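Local coordinates for Lmo2119 protein (Listeria monocytogenes serovar 1/2a, PDB 5HQH) that is of unknown function but carries a signal sequence and a YbbR-like domain, the part present in this chain, at residues 11-16 with 38-43; 44-49 with 80-85; 56-61 with 74-79; 16-21 with 30-35. One frame throughout, in Å; residues are numbered along the deposited sequence. Where two conformers were deposited one is given.

Interaction 1: 11-16 with 38-43; sequences EVIENV and VTLSGP
Glu11 and Leu40, and two residues further on Ile13 and Val38, meet through their flat peptide units, each pair closing a ring of two N-H···O=C bonds. The Ile13 N to Val38 O bond is 2.7 Å; in return Val38 N reaches Ile13 O at 2.8 Å. Side chains flank this ribbon on both faces: Glu11, Ile13, Val38 and Leu40 on one, Val12 and Thr39 on the other. These are neighbouring antiparallel strands, Val12 and Thr39 forming the non-hydrogen-bonded pair between the two rings. On their more exposed face Val12 CG2 rests 3.8 Å from Thr39 OG1; beta-branched residues suit such extended backbone. The buried face is aliphatic, with Ile13 CD1 against Leu40 CD1 at 3.7 Å. Ile13 has CG1 beside its backbone N (chi1 -57°) and an extended chi2, which lifts CD1 off the sheet and leans it toward that leucine. Beyond Ile13 the strand turns a corner at a G1 bulge, Asn15 and Val16 both facing Val36; asparagine tolerates the left-handed backbone there. Val16 then brings CG2 back over Val38 CG2, 3.8 Å away. Glu11 instead turns its carboxylate to Lys51 and Gln48 of helix 44-53.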
loop_
_atom_site.group_PDB
_atom_site.type_symbol
_atom_site.label_atom_id
_atom_site.label_comp_id
_atom_site.label_asym_id
_atom_site.label_seq_id
_atom_site.Cartn_x
_atom_site.Cartn_y
_atom_site.Cartn_z
ATOM N N GLU A 11 -0.289 17.458 -3.300
ATOM C CA GLU A 11 -1.634 16.945 -3.537
ATOM C C GLU A 11 -1.927 15.828 -2.548
ATOM O O GLU A 11 -1.079 14.985 -2.292
ATOM C CB GLU A 11 -1.757 16.388 -4.955
ATOM C CG GLU A 11 -1.739 17.416 -6.070
ATOM C CD GLU A 11 -3.001 18.248 -6.152
ATOM O OE1 GLU A 11 -4.022 17.844 -5.579
ATOM O OE2 GLU A 11 -2.988 19.282 -6.843
ATOM N N VAL A 12 -3.126 15.852 -1.976
ATOM C CA VAL A 12 -3.621 14.786 -1.112
ATOM C C VAL A 12 -4.629 14.032 -1.975
ATOM O O VAL A 12 -5.597 14.602 -2.445
ATOM C CB VAL A 12 -4.271 15.335 0.176
ATOM C CG1 VAL A 12 -4.807 14.190 1.011
ATOM C CG2 VAL A 12 -3.266 16.163 0.968
ATOM N N ILE A 13 -4.353 12.763 -2.205
ATOM C CA ILE A 13 -5.158 11.945 -3.106
ATOM C C ILE A 13 -5.897 10.905 -2.265
ATOM O O ILE A 13 -5.264 10.090 -1.584
ATOM C CB ILE A 13 -4.246 11.276 -4.162
ATOM C CG1 ILE A 13 -3.468 12.364 -4.936
ATOM C CG2 ILE A 13 -5.053 10.405 -5.117
ATOM C CD1 ILE A 13 -2.492 11.821 -5.915
ATOM N N GLU A 14 -7.214 10.943 -2.359
ATOM C CA GLU A 14 -8.058 10.044 -1.590
ATOM C C GLU A 14 -8.386 8.770 -2.387
ATOM O O GLU A 14 -8.297 8.718 -3.612
ATOM C CB GLU A 14 -9.349 10.754 -1.201
ATOM C CG GLU A 14 -9.099 11.909 -0.250
ATOM C CD GLU A 14 -10.344 12.705 0.049
ATOM O OE1 GLU A 14 -11.373 12.116 0.414
ATOM O OE2 GLU A 14 -10.281 13.940 -0.061
ATOM N N ASN A 15 -8.735 7.731 -1.645
ATOM C CA ASN A 15 -9.253 6.496 -2.215
ATOM C C ASN A 15 -8.292 5.777 -3.136
ATOM O O ASN A 15 -8.681 5.268 -4.172
ATOM C CB ASN A 15 -10.607 6.763 -2.866
ATOM C CG ASN A 15 -11.594 7.387 -1.901
ATOM O OD1 ASN A 15 -11.762 6.902 -0.780
ATOM N ND2 ASN A 15 -12.231 8.448 -2.316
ATOM N N VAL A 16 -7.027 5.770 -2.748
ATOM C CA VAL A 16 -5.993 5.096 -3.522
ATOM C C VAL A 16 -5.990 3.602 -3.118
ATOM O O VAL A 16 -5.918 3.284 -1.934
ATOM C CB VAL A 16 -4.627 5.691 -3.216
ATOM C CG1 VAL A 16 -3.559 4.901 -3.891
ATOM C CG2 VAL A 16 -4.570 7.129 -3.642
ATOM N N VAL A 38 -3.093 9.220 0.015
ATOM C CA VAL A 38 -1.676 9.421 -0.273
ATOM C C VAL A 38 -1.377 10.879 -0.460
ATOM O O VAL A 38 -2.122 11.572 -1.159
ATOM C CB VAL A 38 -1.255 8.663 -1.567
ATOM C CG1 VAL A 38 0.202 8.913 -1.913
ATOM C CG2 VAL A 38 -1.468 7.172 -1.382
ATOM N N THR A 39 -0.332 11.374 0.201
ATOM C CA THR A 39 0.096 12.751 0.034
ATOM C C THR A 39 1.415 12.766 -0.736
ATOM O O THR A 39 2.351 12.049 -0.388
ATOM C CB THR A 39 0.307 13.452 1.390
ATOM O OG1 THR A 39 -0.900 13.395 2.133
ATOM C CG2 THR A 39 0.714 14.900 1.195
ATOM N N LEU A 40 1.449 13.565 -1.797
ATOM C CA LEU A 40 2.611 13.714 -2.690
ATOM C C LEU A 40 3.083 15.142 -2.664
ATOM O O LEU A 40 2.247 16.028 -2.741
ATOM C CB LEU A 40 2.204 13.437 -4.136
ATOM C CG LEU A 40 1.606 12.078 -4.449
ATOM C CD1 LEU A 40 1.237 12.010 -5.924
ATOM C CD2 LEU A 40 2.575 10.985 -4.077
ATOM N N SER A 41 4.398 15.359 -2.608
ATOM C CA SER A 41 4.939 16.719 -2.722
ATOM C C SER A 41 6.214 16.691 -3.553
ATOM O O SER A 41 6.971 15.716 -3.528
ATOM C CB SER A 41 5.169 17.336 -1.359
ATOM O OG SER A 41 6.209 16.701 -0.694
ATOM N N GLY A 42 6.445 17.757 -4.306
ATOM C CA GLY A 42 7.636 17.828 -5.161
ATOM C C GLY A 42 7.409 18.782 -6.299
ATOM O O GLY A 42 6.493 19.592 -6.224
ATOM N N PRO A 43 8.194 18.638 -7.381
ATOM C CA PRO A 43 8.065 19.541 -8.527
ATOM C C PRO A 43 6.680 19.459 -9.131
ATOM O O PRO A 43 6.131 18.353 -9.316
ATOM C CB PRO A 43 9.124 19.025 -9.500
ATOM C CG PRO A 43 10.169 18.442 -8.616
ATOM C CD PRO A 43 9.394 17.792 -7.498
#

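Interaction 2: 44-49 with 80-85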
loop_
_atom_site.group_PDB
_atom_site.type_symbol
_atom_site.label_atom_id
_atom_site.label_comp_id
_atom_site.label_asym_id
_atom_site.label_seq_id
_atom_site.Cartn_x
_atom_site.Cartn_y
_atom_site.Cartn_z
ATOM N N ARG A 44 6.107 20.611 -9.439
ATOM C CA ARG A 44 4.746 20.677 -9.961
ATOM C C ARG A 44 4.400 19.728 -11.106
ATOM O O ARG A 44 3.354 19.057 -11.048
ATOM C CB ARG A 44 4.414 22.113 -10.366
ATOM C CG ARG A 44 3.041 22.216 -10.994
ATOM C CD ARG A 44 2.420 23.563 -10.808
ATOM N NE ARG A 44 1.165 23.610 -11.542
ATOM C CZ ARG A 44 -0.026 23.235 -11.086
ATOM N NH1 ARG A 44 -0.197 22.740 -9.864
ATOM N NH2 ARG A 44 -1.070 23.380 -11.882
ATOM N N SER A 45 5.252 19.633 -12.117
ATOM C CA SER A 45 4.944 18.816 -13.257
ATOM C C SER A 45 4.826 17.345 -12.862
ATOM O O SER A 45 3.972 16.626 -13.381
ATOM C CB SER A 45 5.988 18.968 -14.357
ATOM O OG SER A 45 7.254 18.465 -13.970
ATOM N N ILE A 46 5.723 16.902 -11.983
ATOM C CA ILE A 46 5.765 15.514 -11.533
ATOM C C ILE A 46 4.606 15.194 -10.598
ATOM O O ILE A 46 3.977 14.119 -10.720
ATOM C CB ILE A 46 7.143 15.206 -10.888
ATOM C CG1 ILE A 46 8.257 15.527 -11.912
ATOM C CG2 ILE A 46 7.228 13.751 -10.464
ATOM C CD1 ILE A 46 9.663 15.291 -11.417
ATOM N N VAL A 47 4.298 16.108 -9.673
ATOM C CA VAL A 47 3.126 15.923 -8.787
ATOM C C VAL A 47 1.844 15.825 -9.615
ATOM O O VAL A 47 1.002 14.943 -9.417
ATOM C CB VAL A 47 3.005 17.050 -7.738
ATOM C CG1 VAL A 47 1.661 17.003 -7.006
ATOM C CG2 VAL A 47 4.135 16.983 -6.729
ATOM N N GLN A 48 1.688 16.744 -10.555
ATOM C CA GLN A 48 0.486 16.760 -11.347
ATOM C C GLN A 48 0.333 15.529 -12.256
ATOM O O GLN A 48 -0.785 15.034 -12.423
ATOM C CB GLN A 48 0.357 18.070 -12.120
ATOM C CG GLN A 48 0.129 19.260 -11.195
ATOM C CD GLN A 48 -1.137 19.140 -10.363
ATOM O OE1 GLN A 48 -2.197 18.747 -10.859
ATOM N NE2 GLN A 48 -1.016 19.435 -9.086
ATOM N N SER A 49 1.428 15.027 -12.827
ATOM C CA SER A 49 1.352 13.828 -13.643
ATOM C C SER A 49 0.970 12.640 -12.783
ATOM O O SER A 49 0.171 11.812 -13.192
ATOM C CB SER A 49 2.679 13.568 -14.369
ATOM O OG SER A 49 2.675 12.303 -15.023
ATOM N N SER A 80 7.946 8.580 -9.051
ATOM C CA SER A 80 9.126 9.380 -9.336
ATOM C C SER A 80 10.009 9.561 -8.113
ATOM O O SER A 80 9.534 9.816 -7.016
ATOM C CB SER A 80 8.718 10.765 -9.811
ATOM O OG SER A 80 9.851 11.621 -9.940
ATOM N N ASP A 81 11.315 9.516 -8.336
ATOM C CA ASP A 81 12.271 9.736 -7.260
ATOM C C ASP A 81 12.327 11.195 -6.782
ATOM O O ASP A 81 12.985 11.468 -5.785
ATOM C CB ASP A 81 13.680 9.218 -7.622
ATOM C CG ASP A 81 14.442 10.121 -8.500
ATOM O OD1 ASP A 81 13.852 10.818 -9.360
ATOM O OD2 ASP A 81 15.696 10.108 -8.338
ATOM N N ARG A 82 11.651 12.097 -7.492
ATOM C CA ARG A 82 11.613 13.510 -7.120
ATOM C C ARG A 82 10.441 13.849 -6.205
ATOM O O ARG A 82 10.273 14.991 -5.828
ATOM C CB ARG A 82 11.549 14.376 -8.374
ATOM C CG ARG A 82 12.737 14.240 -9.314
ATOM C CD ARG A 82 14.043 14.636 -8.641
ATOM N NE ARG A 82 14.711 13.491 -8.029
ATOM C CZ ARG A 82 15.599 13.581 -7.045
ATOM N NH1 ARG A 82 15.906 14.751 -6.526
ATOM N NH2 ARG A 82 16.169 12.487 -6.555
ATOM N N LEU A 83 9.618 12.860 -5.868
ATOM C CA LEU A 83 8.486 13.086 -4.943
ATOM C C LEU A 83 8.707 12.603 -3.520
ATOM O O LEU A 83 9.417 11.614 -3.281
ATOM C CB LEU A 83 7.228 12.385 -5.460
ATOM C CG LEU A 83 6.733 12.865 -6.812
ATOM C CD1 LEU A 83 5.459 12.141 -7.203
ATOM C CD2 LEU A 83 6.495 14.379 -6.834
ATOM N N LYS A 84 8.144 13.342 -2.568
ATOM C CA LYS A 84 8.078 12.901 -1.159
ATOM C C LYS A 84 6.668 12.324 -1.058
ATOM O O LYS A 84 5.714 12.940 -1.528
ATOM C CB LYS A 84 8.242 14.046 -0.169
ATOM C CG LYS A 84 9.641 14.650 -0.072
ATOM C CD LYS A 84 9.706 15.751 0.996
ATOM C CE LYS A 84 10.986 16.575 0.899
ATOM N NZ LYS A 84 11.091 17.581 1.997
ATOM N N VAL A 85 6.541 11.144 -0.470
ATOM C CA VAL A 85 5.254 10.470 -0.398
ATOM C C VAL A 85 4.972 9.942 0.994
ATOM O O VAL A 85 5.873 9.406 1.651
ATOM C CB VAL A 85 5.202 9.263 -1.390
ATOM C CG1 VAL A 85 3.829 8.645 -1.416
ATOM C CG2 VAL A 85 5.620 9.694 -2.796
#
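Ile46 is the main residue by which helix 44-53 leans on the turn Ser80-Leu83, and the contact across is entirely van der Waals. Its two branches divide the work. CG2 touches Ser80 CB at 3.4 Å, tighter than carbon atoms usually sit, and also comes within 3.8 Å of Leu83 CD2. The other branch ends in CD1, which lies beside the aliphatic base of Arg82, 3.7 Å from its CB, the two side chains running the same way. Extended chi2 (179°) carries CD1 out to that arginine. One helix residue later, Val47 CG2 meets Leu83 CD2 at 3.5 Å, so this one methyl touches both helix residues. Leucine suits the place because its long side chain carries a methyl as far as the helix.

No polar bond runs between helix and turn; within the turn, hydrogen bonds shape the surface on which Ile46 rests. Residues Ser80 to Leu83 form a type I beta turn, and Ser80 OG accepts from Arg82 N at 3.1 Å, an ST turn that ties the serine side chain to the backbone.

A salt bridge also lies within the turn. In the conformer of Arg82 described here, one of two modelled, NE and NH2 grip the two carboxylate oxygens of Asp81 side-on, NH2 to OD2 measuring 3.0 Å; both oxygens are met from above the carboxylate plane.

Around this, Val47 also packs on Asp9 and Glu11 of strand 9-21, Arg82 touches Pro43, and past the turn Lys84 pairs with Ser41 as strand 84-98 joins the sheet beside strand 35-42.

Interaction 3: 56-61 with 74-79; sequences FTVYAD and LQVKDV
Thr57 with Lys77, and Tyr59 with Gln75, are the hydrogen-bonded pairs of a beta hairpin made by strands 57-61 and 68-77; Val58 and Val76 form the non-hydrogen-bonded pair between them. Four backbone bonds knit the ladder.

The close-packed part is the ring of Tyr59, which holds CG between its backbone N and carbonyl carbon (chi1 64°), bringing the ring across to the partner strand. Gln75 CB sits over one face, a CH-pi contact 3.7 Å from the centroid, and Lys77 CG approaches Tyr59 CE1 obliquely at 3.5 Å; long, flexible chains can line a ring this way and still leave polar ends for partners such as water and Asp78.

The apolar, inward face is looser at Val58 and Val76, whose CG2 methyls stand 4.3 Å apart, though Ala60 CB meets Leu74 CD2 at 3.7 Å, its small methyl leaving room for the leucine branch. Phe56 CB lies by Val79 CB, and its ring heads into the interior toward Val38 and Leu40.

The solvent side is the Gln75 and Asp61 end: water 1 joins Tyr59 OH to Gln75 NE2, while Gln75 OE1 is linked to Asp61 N by water 2 and to Asp61 OD2 by water 3. Asp61 OD1 accepts from Lys63 N.

Past the strand, Asp78 OD2 serves two donors: Thr57 OG1 at 2.8 Å on its anti lone pair, and, in the lysine conformer described, Lys77 NZ at 3.1 Å on the syn side.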
loop_
_atom_site.group_PDB
_atom_site.type_symbol
_atom_site.label_atom_id
_atom_site.label_comp_id
_atom_site.label_asym_id
_atom_site.label_seq_id
_atom_site.Cartn_x
_atom_site.Cartn_y
_atom_site.Cartn_z
ATOM N N PHE A 56 1.463 5.360 -9.577
ATOM C CA PHE A 56 2.225 4.828 -8.430
ATOM C C PHE A 56 1.382 3.730 -7.808
ATOM O O PHE A 56 0.173 3.631 -8.055
ATOM C CB PHE A 56 2.543 5.901 -7.419
ATOM C CG PHE A 56 1.335 6.686 -6.952
ATOM C CD1 PHE A 56 0.601 6.251 -5.859
ATOM C CD2 PHE A 56 0.916 7.855 -7.601
ATOM C CE1 PHE A 56 -0.528 6.938 -5.457
ATOM C CE2 PHE A 56 -0.204 8.533 -7.200
ATOM C CZ PHE A 56 -0.924 8.084 -6.094
ATOM N N THR A 57 2.031 2.896 -7.006
ATOM C CA THR A 57 1.399 1.713 -6.415
ATOM C C THR A 57 1.652 1.659 -4.941
ATOM O O THR A 57 2.801 1.615 -4.534
ATOM C CB THR A 57 2.003 0.447 -7.038
ATOM O OG1 THR A 57 1.817 0.492 -8.475
ATOM C CG2 THR A 57 1.395 -0.800 -6.452
ATOM N N VAL A 58 0.580 1.687 -4.128
ATOM C CA VAL A 58 0.677 1.516 -2.682
ATOM C C VAL A 58 0.477 0.033 -2.406
ATOM O O VAL A 58 -0.420 -0.579 -2.979
ATOM C CB VAL A 58 -0.401 2.312 -1.930
ATOM C CG1 VAL A 58 -0.261 2.109 -0.428
ATOM C CG2 VAL A 58 -0.307 3.787 -2.279
ATOM N N TYR A 59 1.350 -0.535 -1.580
ATOM C CA TYR A 59 1.287 -1.957 -1.318
ATOM C C TYR A 59 1.682 -2.352 0.091
ATOM O O TYR A 59 2.478 -1.692 0.756
ATOM C CB TYR A 59 2.152 -2.721 -2.316
ATOM C CG TYR A 59 3.657 -2.455 -2.279
ATOM C CD1 TYR A 59 4.184 -1.328 -2.889
ATOM C CD2 TYR A 59 4.558 -3.372 -1.726
ATOM C CE1 TYR A 59 5.534 -1.086 -2.898
ATOM C CE2 TYR A 59 5.929 -3.126 -1.751
ATOM C CZ TYR A 59 6.407 -1.993 -2.363
ATOM O OH TYR A 59 7.776 -1.783 -2.411
ATOM N N ALA A 60 1.120 -3.492 0.501
ATOM C CA ALA A 60 1.495 -4.203 1.720
ATOM C C ALA A 60 2.213 -5.463 1.234
ATOM O O ALA A 60 1.610 -6.319 0.590
ATOM C CB ALA A 60 0.275 -4.565 2.581
ATOM N N ASP A 61 3.495 -5.594 1.587
ATOM C CA ASP A 61 4.263 -6.782 1.204
ATOM C C ASP A 61 4.325 -7.757 2.366
ATOM O O ASP A 61 5.019 -7.526 3.365
ATOM C CB ASP A 61 5.662 -6.427 0.764
ATOM C CG ASP A 61 6.371 -7.600 0.116
ATOM O OD1 ASP A 61 5.816 -8.711 0.016
ATOM O OD2 ASP A 61 7.510 -7.439 -0.343
ATOM N N LEU A 74 2.824 0.261 5.012
ATOM C CA LEU A 74 2.525 0.400 3.589
ATOM C C LEU A 74 3.652 1.092 2.857
ATOM O O LEU A 74 4.263 2.024 3.343
ATOM C CB LEU A 74 1.198 1.152 3.416
ATOM C CG LEU A 74 -0.021 0.454 4.053
ATOM C CD1 LEU A 74 -1.257 1.240 3.719
ATOM C CD2 LEU A 74 -0.149 -1.003 3.609
ATOM N N GLN A 75 3.954 0.572 1.667
ATOM C CA GLN A 75 5.049 1.067 0.822
ATOM C C GLN A 75 4.492 1.664 -0.456
ATOM O O GLN A 75 3.342 1.406 -0.813
ATOM C CB GLN A 75 6.001 -0.070 0.521
ATOM C CG GLN A 75 6.717 -0.623 1.741
ATOM C CD GLN A 75 7.590 -1.791 1.392
ATOM O OE1 GLN A 75 7.235 -2.968 1.620
ATOM N NE2 GLN A 75 8.706 -1.508 0.773
ATOM N N VAL A 76 5.344 2.394 -1.175
ATOM C CA VAL A 76 4.968 2.997 -2.452
ATOM C C VAL A 76 6.071 2.728 -3.465
ATOM O O VAL A 76 7.275 2.899 -3.188
ATOM C CB VAL A 76 4.705 4.501 -2.367
ATOM C CG1 VAL A 76 4.169 5.023 -3.703
ATOM C CG2 VAL A 76 3.772 4.832 -1.216
ATOM N N LYS A 77 5.679 2.260 -4.647
ATOM C CA LYS A 77 6.612 2.017 -5.748
ATOM C C LYS A 77 6.016 2.581 -7.029
ATOM O O LYS A 77 4.914 3.116 -7.040
ATOM C CB LYS A 77 6.981 0.534 -5.876
ATOM C CG LYS A 77 5.854 -0.385 -6.332
ATOM C CD LYS A 77 6.293 -1.846 -6.288
ATOM C CE LYS A 77 5.313 -2.792 -6.983
ATOM N NZ LYS A 77 5.380 -2.704 -8.483
ATOM N N ASP A 78 6.779 2.480 -8.091
ATOM C CA ASP A 78 6.373 2.997 -9.412
ATOM C C ASP A 78 6.102 4.516 -9.327
ATOM O O ASP A 78 5.159 5.040 -9.921
ATOM C CB ASP A 78 5.165 2.249 -9.988
ATOM C CG ASP A 78 5.314 0.735 -9.929
ATOM O OD1 ASP A 78 6.395 0.256 -10.269
ATOM O OD2 ASP A 78 4.363 0.053 -9.513
ATOM N N VAL A 79 6.944 5.209 -8.567
ATOM C CA VAL A 79 6.736 6.625 -8.254
ATOM C C VAL A 79 8.038 7.362 -8.502
ATOM O O VAL A 79 9.103 6.839 -8.245
ATOM C CB VAL A 79 6.259 6.762 -6.776
ATOM C CG1 VAL A 79 7.326 6.305 -5.778
ATOM C CG2 VAL A 79 5.787 8.176 -6.472
HETATM O O HOH W 1 9.663 -3.300 -1.174
HETATM O O HOH W 2 4.879 -3.646 3.268
HETATM O O HOH W 3 8.816 -5.264 0.539
#

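Interaction 4: 16-21 with 30-35; sequences VPVKVY and SGIPET
Val20 and Ile32 reach toward each other tip to tip, Val20 CG1 standing only 3.5 Å from Ile32 CD1 in the conformers described; both residues were modelled twice, so the tightness of this touch is uncertain. Ile32 makes it by swinging CG1 beside its backbone N (chi1 -56°) and running straight on through chi2. That leaves its other branch to cross Val18 at about a right angle, where Ile32 CG2 lies 3.9 Å from Val18 CG1. Val18 has CG1 opposite its own backbone N (chi1 180°), which sets that methyl against the isoleucine and CG2 by Pro33 O. Val18 and Val20 thus each receive one arm of Ile32, a residue whose unequal branches fit two such neighbours.

Here strand 9-21 is parting from its antiparallel neighbour, strand 35-42, and going over to parallel pairing with strand 57-61. Pro17 and Thr35 make a last non-hydrogen-bonded pair, in which the Pro17 nitrogen is not needed for bonding to Thr35, so proline is accommodated. Next comes the single direct backbone bond, Val18 N to Glu34 O at 3.2 Å, the donor well above the carbonyl plane. Beyond it, waters 4 and 5 join Val18 O to Glu34 O and Pro33 O respectively.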
loop_
_atom_site.group_PDB
_atom_site.type_symbol
_atom_site.label_atom_id
_atom_site.label_comp_id
_atom_site.label_asym_id
_atom_site.label_seq_id
_atom_site.Cartn_x
_atom_site.Cartn_y
_atom_site.Cartn_z
ATOM N N VAL A 16 -7.027 5.770 -2.748
ATOM C CA VAL A 16 -5.993 5.096 -3.522
ATOM C C VAL A 16 -5.990 3.602 -3.118
ATOM O O VAL A 16 -5.918 3.284 -1.934
ATOM C CB VAL A 16 -4.627 5.691 -3.216
ATOM C CG1 VAL A 16 -3.559 4.901 -3.891
ATOM C CG2 VAL A 16 -4.570 7.129 -3.642
ATOM N N PRO A 17 -6.067 2.691 -4.092
ATOM C CA PRO A 17 -6.088 1.270 -3.731
ATOM C C PRO A 17 -4.773 0.784 -3.144
ATOM O O PRO A 17 -3.692 1.333 -3.439
ATOM C CB PRO A 17 -6.384 0.586 -5.059
ATOM C CG PRO A 17 -5.936 1.516 -6.093
ATOM C CD PRO A 17 -6.148 2.893 -5.551
ATOM N N VAL A 18 -4.865 -0.257 -2.329
ATOM C CA VAL A 18 -3.699 -0.911 -1.752
ATOM C C VAL A 18 -3.598 -2.343 -2.267
ATOM O O VAL A 18 -4.535 -3.131 -2.089
ATOM C CB VAL A 18 -3.785 -0.974 -0.219
ATOM C CG1 VAL A 18 -2.547 -1.674 0.343
ATOM C CG2 VAL A 18 -3.947 0.407 0.394
ATOM N N LYS A 19 -2.495 -2.662 -2.931
ATOM C CA LYS A 19 -2.200 -3.989 -3.410
ATOM C C LYS A 19 -1.589 -4.768 -2.248
ATOM O O LYS A 19 -0.958 -4.190 -1.358
ATOM C CB LYS A 19 -1.196 -3.940 -4.577
ATOM C CG LYS A 19 -1.657 -3.111 -5.752
ATOM C CD LYS A 19 -2.617 -3.846 -6.630
ATOM C CE LYS A 19 -3.094 -2.979 -7.790
ATOM N NZ LYS A 19 -4.151 -2.008 -7.335
ATOM N N VAL A 20 -1.772 -6.095 -2.250
ATOM C CA VAL A 20 -1.263 -6.951 -1.186
ATOM C C VAL A 20 -0.563 -8.162 -1.798
ATOM O O VAL A 20 -1.178 -8.905 -2.525
ATOM C CB VAL A 20 -2.396 -7.461 -0.254
ATOM C CG1 VAL A 20 -1.768 -8.050 1.017
ATOM C CG2 VAL A 20 -3.371 -6.352 0.098
ATOM N N TYR A 21 0.713 -8.344 -1.461
ATOM C CA TYR A 21 1.560 -9.380 -2.012
ATOM C C TYR A 21 1.896 -10.394 -0.941
ATOM O O TYR A 21 2.281 -10.022 0.164
ATOM C CB TYR A 21 2.848 -8.761 -2.570
ATOM C CG TYR A 21 2.646 -7.656 -3.555
ATOM C CD1 TYR A 21 1.837 -7.802 -4.664
ATOM C CD2 TYR A 21 3.324 -6.444 -3.412
ATOM C CE1 TYR A 21 1.688 -6.744 -5.589
ATOM C CE2 TYR A 21 3.186 -5.410 -4.308
ATOM C CZ TYR A 21 2.374 -5.548 -5.399
ATOM O OH TYR A 21 2.257 -4.460 -6.301
ATOM N N SER A 30 -6.668 -10.914 5.514
ATOM C CA SER A 30 -7.742 -9.993 5.770
ATOM C C SER A 30 -7.172 -8.862 6.627
ATOM O O SER A 30 -6.065 -8.966 7.154
ATOM C CB SER A 30 -8.909 -10.703 6.454
ATOM O OG SER A 30 -8.499 -11.325 7.648
ATOM N N GLY A 31 -7.928 -7.790 6.724
ATOM C CA GLY A 31 -7.538 -6.649 7.545
ATOM C C GLY A 31 -6.916 -5.445 6.851
ATOM O O GLY A 31 -6.912 -4.365 7.455
ATOM N N ILE A 32 -6.398 -5.578 5.660
ATOM C CA ILE A 32 -5.823 -4.398 5.039
ATOM C C ILE A 32 -6.964 -3.529 4.438
ATOM O O ILE A 32 -7.921 -4.054 3.869
ATOM C CB ILE A 32 -4.747 -4.798 4.043
ATOM C CG1 ILE A 32 -3.702 -5.644 4.780
ATOM C CG2 ILE A 32 -4.060 -3.583 3.436
ATOM C CD1 ILE A 32 -2.716 -6.305 3.861
ATOM N N PRO A 33 -6.913 -2.189 4.649
ATOM C CA PRO A 33 -7.939 -1.389 3.991
ATOM C C PRO A 33 -7.815 -1.492 2.470
ATOM O O PRO A 33 -6.725 -1.616 1.952
ATOM C CB PRO A 33 -7.635 0.044 4.452
ATOM C CG PRO A 33 -6.211 0.014 4.827
ATOM C CD PRO A 33 -6.018 -1.351 5.457
ATOM N N GLU A 34 -8.948 -1.462 1.778
ATOM C CA GLU A 34 -8.988 -1.477 0.308
ATOM C C GLU A 34 -8.454 -0.170 -0.268
ATOM O O GLU A 34 -7.894 -0.205 -1.340
ATOM C CB GLU A 34 -10.379 -1.751 -0.219
ATOM C CG GLU A 34 -10.777 -3.202 0.003
ATOM C CD GLU A 34 -12.237 -3.519 -0.130
ATOM O OE1 GLU A 34 -13.017 -2.721 -0.696
ATOM O OE2 GLU A 34 -12.574 -4.627 0.347
ATOM N N THR A 35 -8.596 0.927 0.472
ATOM C CA THR A 35 -8.063 2.221 -0.013
ATOM C C THR A 35 -7.464 3.028 1.114
ATOM O O THR A 35 -7.826 2.856 2.302
ATOM C CB THR A 35 -9.101 3.107 -0.727
ATOM O OG1 THR A 35 -10.031 3.650 0.236
ATOM C CG2 THR A 35 -9.796 2.379 -1.829
HETATM O O HOH W 4 -7.385 -2.338 -2.876
HETATM O O HOH W 5 -6.141 -3.873 0.179
#

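All four contacts lie on or beside one mixed sheet. Interactions 1 and 4 share strand 9-21 and meet at Val16, their centres about 17 Å apart, and the segments of interaction 4 fall between those of interaction 1 in sequence. Interaction 2 follows directly along the chain, its centre about 9 Å from interaction 1, and sets helix 44-53 against one end of the sheet. Its two segments in turn bracket interaction 3, whose hairpin packs Val58 on Val38 and Val16, and bonds by its backbone to Lys19 of interaction 4. Interactions 2 and 4 lie farthest apart, about 23 Å between centres, without touching. Strand 9-21 thus connects the end where helix 44-53 packs with the hairpin, making the YbbR-like domain one continuous, elongated unit.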